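Local coordinates for uncharacterized protein (Bacteroides ovatus, PDB 4FS7), which is of uncharacterised function but, as an extracellular leucine-rich repeat protein of the BspA type, probably takes part in protein binding, at residues Y220-F225 against S247-C252; V60-A65 against S80-I85. All coordinates share one frame; numbering follows the deposited sequence.

In the fold
Interaction 1 (220-225 with 247-252) lies deep in the repeat solenoid, with its centre about 8 Å from the centre of the chain, whereas interaction 2 (60-65 with 80-85) sits some 32 Å from that point and is only partly buried. The two never touch; their nearest atoms are about 28 Å apart. Interaction 1 sets a short strand and the segment after it against a pair of beta turns from the next turn of the solenoid, through aromatic and aliphatic contacts. Interaction 2, in the N-terminal mixed sheet and apparently near the start of the repeats, joins the end of strand 55-62 to residues 83-85 by two backbone hydrogen bonds and adds charged side chains at its border.

Interaction 1. Residues Y220-F225 against S247-C252; sequences YYLGDF and SVFYGC
The ring of Phe225 lies flat against the side chain of Ser247, whose CB sits almost exactly over the ring centre, 3.5 Å from the centroid and 12° off the normal, a CH-pi contact. With CG anti to its carbonyl carbon (chi1 -67°), the Phe225 ring reaches along the 247-252 segment although its CB sets out away from it. The Ser247 hydroxyl rides above the far rim, OG being 3.7 Å from Phe225 CZ. Farther along, Phe225 CE1 meets Tyr250 CB at 3.7 Å; these two aromatic side chains run side by side in the same direction, their planes inclined at 49°. Beside this contact the backbones themselves touch: Phe225 CA directs its hydrogen at Ser247 O, 3.2 Å away. That carbonyl also accepts the amide of Tyr250 (Tyr250 N to Ser247 O 3.1 Å), closing a type I turn, so one oxygen serves both the turn and the neighbouring segment.

On the buried side Val248 fills the angle between the segments. Its CG2 rests on the backbone, 3.5 Å from Gly223 O, while the Val248 and Leu222 side chains cross at about a right angle, Val248 CG1 lying 4.0 Å from Leu222 CD1. Val248 CG1 also sits over one face of the Phe249 ring, toward its rim.

The rings continue into adjoining turns: Phe225 meets Tyr202 nearly parallel, and Phe249 and Tyr250 meet Phe272 and Tyr273. Such ladders of like residues at equivalent positions, alongside short parallel strands such as 221-222 and 243-244, are the signature of a solenoid, here the BspA-type leucine-rich repeat.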
loop_
_atom_site.group_PDB
_atom_site.type_symbol
_atom_site.label_atom_id
_atom_site.label_comp_id
_atom_site.label_asym_id
_atom_site.label_seq_id
_atom_site.Cartn_x
_atom_site.Cartn_y
_atom_site.Cartn_z
ATOM N N TYR A 220 -12.433 -5.044 7.384
ATOM C CA TYR A 220 -12.797 -3.990 8.342
ATOM C C TYR A 220 -11.725 -2.957 8.594
ATOM O O TYR A 220 -11.995 -1.960 9.254
ATOM C CB TYR A 220 -13.296 -4.596 9.657
ATOM C CG TYR A 220 -12.272 -5.348 10.426
ATOM C CD1 TYR A 220 -11.325 -4.696 11.182
ATOM C CD2 TYR A 220 -12.244 -6.750 10.390
ATOM C CE1 TYR A 220 -10.371 -5.423 11.911
ATOM C CE2 TYR A 220 -11.294 -7.470 11.093
ATOM C CZ TYR A 220 -10.353 -6.792 11.842
ATOM O OH TYR A 220 -9.408 -7.464 12.580
ATOM N N TYR A 221 -10.511 -3.186 8.079
ATOM C CA TYR A 221 -9.366 -2.337 8.366
ATOM C C TYR A 221 -8.530 -2.051 7.167
ATOM O O TYR A 221 -8.118 -2.971 6.469
ATOM C CB TYR A 221 -8.502 -2.995 9.459
ATOM C CG TYR A 221 -7.269 -2.199 9.857
ATOM C CD1 TYR A 221 -6.062 -2.296 9.163
ATOM C CD2 TYR A 221 -7.331 -1.307 10.889
ATOM C CE1 TYR A 221 -4.955 -1.565 9.541
ATOM C CE2 TYR A 221 -6.233 -0.533 11.245
ATOM C CZ TYR A 221 -5.044 -0.658 10.558
ATOM O OH TYR A 221 -3.927 0.099 10.923
ATOM N N LEU A 222 -8.215 -0.779 6.960
ATOM C CA LEU A 222 -7.194 -0.341 5.967
ATOM C C LEU A 222 -6.129 0.460 6.685
ATOM O O LEU A 222 -6.427 1.449 7.334
ATOM C CB LEU A 222 -7.724 0.586 4.851
ATOM C CG LEU A 222 -8.880 0.107 4.006
ATOM C CD1 LEU A 222 -9.334 1.164 2.981
ATOM C CD2 LEU A 222 -8.611 -1.196 3.313
ATOM N N GLY A 223 -4.869 0.044 6.541
ATOM C CA GLY A 223 -3.753 0.647 7.233
ATOM C C GLY A 223 -3.258 1.951 6.608
ATOM O O GLY A 223 -3.747 2.442 5.568
ATOM N N ASP A 224 -2.266 2.516 7.262
ATOM C CA ASP A 224 -1.717 3.785 6.874
ATOM C C ASP A 224 -1.202 3.746 5.434
ATOM O O ASP A 224 -0.508 2.799 5.060
ATOM C CB ASP A 224 -0.533 4.204 7.781
ATOM C CG ASP A 224 -0.884 4.432 9.244
ATOM O OD1 ASP A 224 -2.057 4.371 9.620
ATOM O OD2 ASP A 224 0.077 4.686 10.002
ATOM N N PHE A 225 -1.559 4.724 4.607
ATOM C CA PHE A 225 -1.128 4.814 3.234
ATOM C C PHE A 225 -1.508 3.590 2.380
ATOM O O PHE A 225 -0.962 3.383 1.315
ATOM C CB PHE A 225 0.398 5.056 3.108
ATOM C CG PHE A 225 0.856 6.390 3.608
ATOM C CD1 PHE A 225 0.911 7.492 2.741
ATOM C CD2 PHE A 225 1.290 6.551 4.896
ATOM C CE1 PHE A 225 1.358 8.717 3.186
ATOM C CE2 PHE A 225 1.734 7.809 5.329
ATOM C CZ PHE A 225 1.774 8.849 4.473
ATOM N N SER A 247 -3.751 8.733 6.308
ATOM C CA SER A 247 -3.191 8.956 4.990
ATOM C C SER A 247 -3.538 7.824 4.001
ATOM O O SER A 247 -2.805 7.590 3.058
ATOM C CB SER A 247 -1.666 9.145 5.056
ATOM O OG SER A 247 -1.331 10.161 6.008
ATOM N N VAL A 248 -4.697 7.185 4.173
ATOM C CA VAL A 248 -4.994 5.993 3.435
ATOM C C VAL A 248 -5.035 6.243 1.940
ATOM O O VAL A 248 -4.641 5.373 1.184
ATOM C CB VAL A 248 -6.280 5.298 3.929
ATOM C CG1 VAL A 248 -6.645 4.091 3.064
ATOM C CG2 VAL A 248 -6.176 4.886 5.392
ATOM N N PHE A 249 -5.561 7.409 1.534
ATOM C CA PHE A 249 -5.681 7.757 0.171
ATOM C C PHE A 249 -4.763 8.930 -0.209
ATOM O O PHE A 249 -5.004 9.682 -1.168
ATOM C CB PHE A 249 -7.136 8.109 -0.185
ATOM C CG PHE A 249 -8.061 6.950 -0.009
ATOM C CD1 PHE A 249 -8.230 6.000 -1.027
ATOM C CD2 PHE A 249 -8.723 6.748 1.188
ATOM C CE1 PHE A 249 -9.056 4.905 -0.856
ATOM C CE2 PHE A 249 -9.544 5.683 1.359
ATOM C CZ PHE A 249 -9.708 4.735 0.349
ATOM N N TYR A 250 -3.656 9.060 0.496
ATOM C CA TYR A 250 -2.771 10.200 0.285
ATOM C C TYR A 250 -2.384 10.371 -1.159
ATOM O O TYR A 250 -1.877 9.453 -1.795
ATOM C CB TYR A 250 -1.490 10.013 1.123
ATOM C CG TYR A 250 -0.580 11.197 1.066
ATOM C CD1 TYR A 250 0.286 11.369 0.000
ATOM C CD2 TYR A 250 -0.621 12.182 2.024
ATOM C CE1 TYR A 250 1.066 12.512 -0.130
ATOM C CE2 TYR A 250 0.192 13.311 1.918
ATOM C CZ TYR A 250 1.005 13.474 0.841
ATOM O OH TYR A 250 1.746 14.657 0.781
ATOM N N GLY A 251 -2.589 11.572 -1.709
ATOM C CA GLY A 251 -2.080 11.908 -2.993
ATOM C C GLY A 251 -2.715 11.246 -4.195
ATOM O O GLY A 251 -2.139 11.270 -5.277
ATOM N N CYS A 252 -3.868 10.592 -4.014
ATOM C CA CYS A 252 -4.559 9.960 -5.148
ATOM C C CYS A 252 -5.010 11.055 -6.097
ATOM O O CYS A 252 -5.769 11.892 -5.714
ATOM C CB CYS A 252 -5.749 9.138 -4.703
ATOM S SG CYS A 252 -5.297 7.621 -3.847
#

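Interaction 2. Residues V60-A65 against S80-I85; sequences VSIGYA and STVREI
Val60 and Arg83 meet through both backbone and side chain, and the backbone bonds set the register. Arg83 N gives an almost straight hydrogen bond to Val60 O (2.9 Å, 174° at the hydrogen), although it approaches from above the carbonyl plane. Two residues on, Ile62 N donates to Glu84 O at 3.0 Å, tilted 16° from that carbonyl's plane, and Ile62 pairs in parallel with Ile85. CA-H...O contacts supplement these bonds: Ser61 CA lies 3.2 Å from Glu84 O, while Val60 CA approaches Thr81 O and Val82 CA approaches Val60 O. The amide N of Ser61, buried here, has no hydrogen-bonding partner.

Apolar contacts gather on the face carrying Ile62 and Ile85. Ile62 CG1 packs against Val82 CG1 at 4.2 Å, and Ile62 CB faces Ile85 CG2 at 4.4 Å; Val82 CG2 lies beside the amide of Ser61.

The polar and charged side chains keep to the other face and the border. Arg83, extended from CG to NE, runs side by side with Val60, and Val60 CB lies over one face of the guanidinium, on the NH1 side, 3.8 Å from Arg83 NH1. The other terminal nitrogen, NH2, forms a salt bridge with Glu16, which would help to fix its rotation. Ser61 CB rests against Glu84 O, with the two CB atoms farther apart. In one of its two modelled conformers, the extended Glu84 chain puts OE2 where a water bridges it to Ile62 O, 2.9 Å from that carbonyl oxygen.

Strand 55-62 lies between the short, weakly bonded strand 84-85 and strand 19-25, both parallel to it; Val60 and Ser61 form backbone hydrogen bonds with Val20 and Val22 of the latter, consistent with a place where the mixed sheet passes into the repeats.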
loop_
_atom_site.group_PDB
_atom_site.type_symbol
_atom_site.label_atom_id
_atom_site.label_comp_id
_atom_site.label_asym_id
_atom_site.label_seq_id
_atom_site.Cartn_x
_atom_site.Cartn_y
_atom_site.Cartn_z
ATOM N N VAL A 60 20.315 -31.706 -2.592
ATOM C CA VAL A 60 19.003 -31.595 -1.989
ATOM C C VAL A 60 18.582 -30.192 -1.584
ATOM O O VAL A 60 17.452 -29.995 -1.173
ATOM C CB VAL A 60 18.848 -32.559 -0.800
ATOM C CG1 VAL A 60 19.113 -33.991 -1.266
ATOM C CG2 VAL A 60 19.748 -32.179 0.374
ATOM N N SER A 61 19.471 -29.219 -1.735
ATOM C CA SER A 61 19.142 -27.860 -1.342
ATOM C C SER A 61 20.029 -26.886 -2.100
ATOM O O SER A 61 21.102 -27.230 -2.615
ATOM C CB SER A 61 19.239 -27.645 0.164
ATOM O OG SER A 61 20.535 -27.859 0.622
ATOM N N ILE A 62 19.572 -25.631 -2.115
ATOM C CA ILE A 62 20.368 -24.486 -2.550
ATOM C C ILE A 62 20.610 -23.654 -1.308
ATOM O O ILE A 62 19.674 -23.330 -0.568
ATOM C CB ILE A 62 19.694 -23.690 -3.691
ATOM C CG1 ILE A 62 19.585 -24.588 -4.939
ATOM C CG2 ILE A 62 20.485 -22.401 -4.007
ATOM C CD1 ILE A 62 18.776 -24.014 -6.000
ATOM N N GLY A 63 21.876 -23.341 -1.065
ATOM C CA GLY A 63 22.249 -22.675 0.159
ATOM C C GLY A 63 21.849 -21.202 0.254
ATOM O O GLY A 63 21.574 -20.542 -0.736
ATOM N N TYR A 64 21.887 -20.728 1.488
ATOM C CA TYR A 64 21.751 -19.320 1.789
ATOM C C TYR A 64 22.646 -18.466 0.878
ATOM O O TYR A 64 23.857 -18.688 0.789
ATOM C CB TYR A 64 22.125 -19.110 3.253
ATOM C CG TYR A 64 22.037 -17.703 3.777
ATOM C CD1 TYR A 64 23.106 -16.827 3.647
ATOM C CD2 TYR A 64 20.882 -17.254 4.407
ATOM C CE1 TYR A 64 23.014 -15.512 4.156
ATOM C CE2 TYR A 64 20.789 -15.946 4.919
ATOM C CZ TYR A 64 21.846 -15.094 4.773
ATOM O OH TYR A 64 21.762 -13.788 5.276
ATOM N N ALA A 65 22.042 -17.474 0.231
ATOM C CA ALA A 65 22.759 -16.543 -0.628
ATOM C C ALA A 65 23.650 -17.207 -1.687
ATOM O O ALA A 65 24.602 -16.601 -2.154
ATOM C CB ALA A 65 23.563 -15.508 0.216
ATOM N N SER A 80 14.780 -32.021 -9.494
ATOM C CA SER A 80 13.655 -32.338 -8.628
ATOM C C SER A 80 14.045 -32.710 -7.224
ATOM O O SER A 80 13.210 -32.742 -6.315
ATOM C CB SER A 80 12.823 -33.454 -9.220
ATOM O OG SER A 80 13.536 -34.683 -9.195
ATOM N N THR A 81 15.328 -33.024 -7.056
ATOM C CA THR A 81 15.864 -33.423 -5.782
ATOM C C THR A 81 16.055 -32.278 -4.792
ATOM O O THR A 81 16.179 -32.516 -3.584
ATOM C CB THR A 81 17.205 -34.164 -5.967
ATOM O OG1 THR A 81 18.096 -33.341 -6.729
ATOM C CG2 THR A 81 16.944 -35.482 -6.754
ATOM N N VAL A 82 16.048 -31.043 -5.298
ATOM C CA VAL A 82 16.168 -29.880 -4.442
ATOM C C VAL A 82 14.839 -29.631 -3.766
ATOM O O VAL A 82 13.842 -29.363 -4.414
ATOM C CB VAL A 82 16.668 -28.660 -5.234
ATOM C CG1 VAL A 82 16.456 -27.349 -4.462
ATOM C CG2 VAL A 82 18.140 -28.812 -5.601
ATOM N N ARG A 83 14.851 -29.702 -2.441
ATOM C CA ARG A 83 13.642 -29.560 -1.623
ATOM C C ARG A 83 13.629 -28.334 -0.739
ATOM O O ARG A 83 12.586 -28.044 -0.126
ATOM C CB ARG A 83 13.381 -30.792 -0.780
ATOM C CG ARG A 83 14.387 -31.114 0.198
ATOM C CD ARG A 83 14.040 -32.481 0.824
ATOM N NE ARG A 83 14.899 -32.691 1.985
ATOM C CZ ARG A 83 15.893 -33.575 2.076
ATOM N NH1 ARG A 83 16.172 -34.429 1.093
ATOM N NH2 ARG A 83 16.609 -33.611 3.190
ATOM N N GLU A 84 14.712 -27.571 -0.748
ATOM C CA GLU A 84 14.838 -26.373 0.079
ATOM C C GLU A 84 15.721 -25.384 -0.647
ATOM O O GLU A 84 16.721 -25.762 -1.237
ATOM C CB GLU A 84 15.482 -26.752 1.404
ATOM C CG GLU A 84 15.646 -25.636 2.403
ATOM C CD GLU A 84 16.301 -26.133 3.690
ATOM O OE1 GLU A 84 15.996 -27.275 4.099
ATOM O OE2 GLU A 84 17.104 -25.376 4.278
ATOM N N ILE A 85 15.336 -24.111 -0.624
ATOM C CA ILE A 85 16.083 -23.022 -1.261
ATOM C C ILE A 85 16.294 -21.970 -0.159
ATOM O O ILE A 85 15.339 -21.524 0.472
ATOM C CB ILE A 85 15.350 -22.432 -2.457
ATOM C CG1 ILE A 85 15.127 -23.513 -3.538
ATOM C CG2 ILE A 85 16.133 -21.225 -2.993
ATOM C CD1 ILE A 85 14.291 -23.020 -4.742
HETATM O O HOH W 1 19.029 -23.975 2.169
#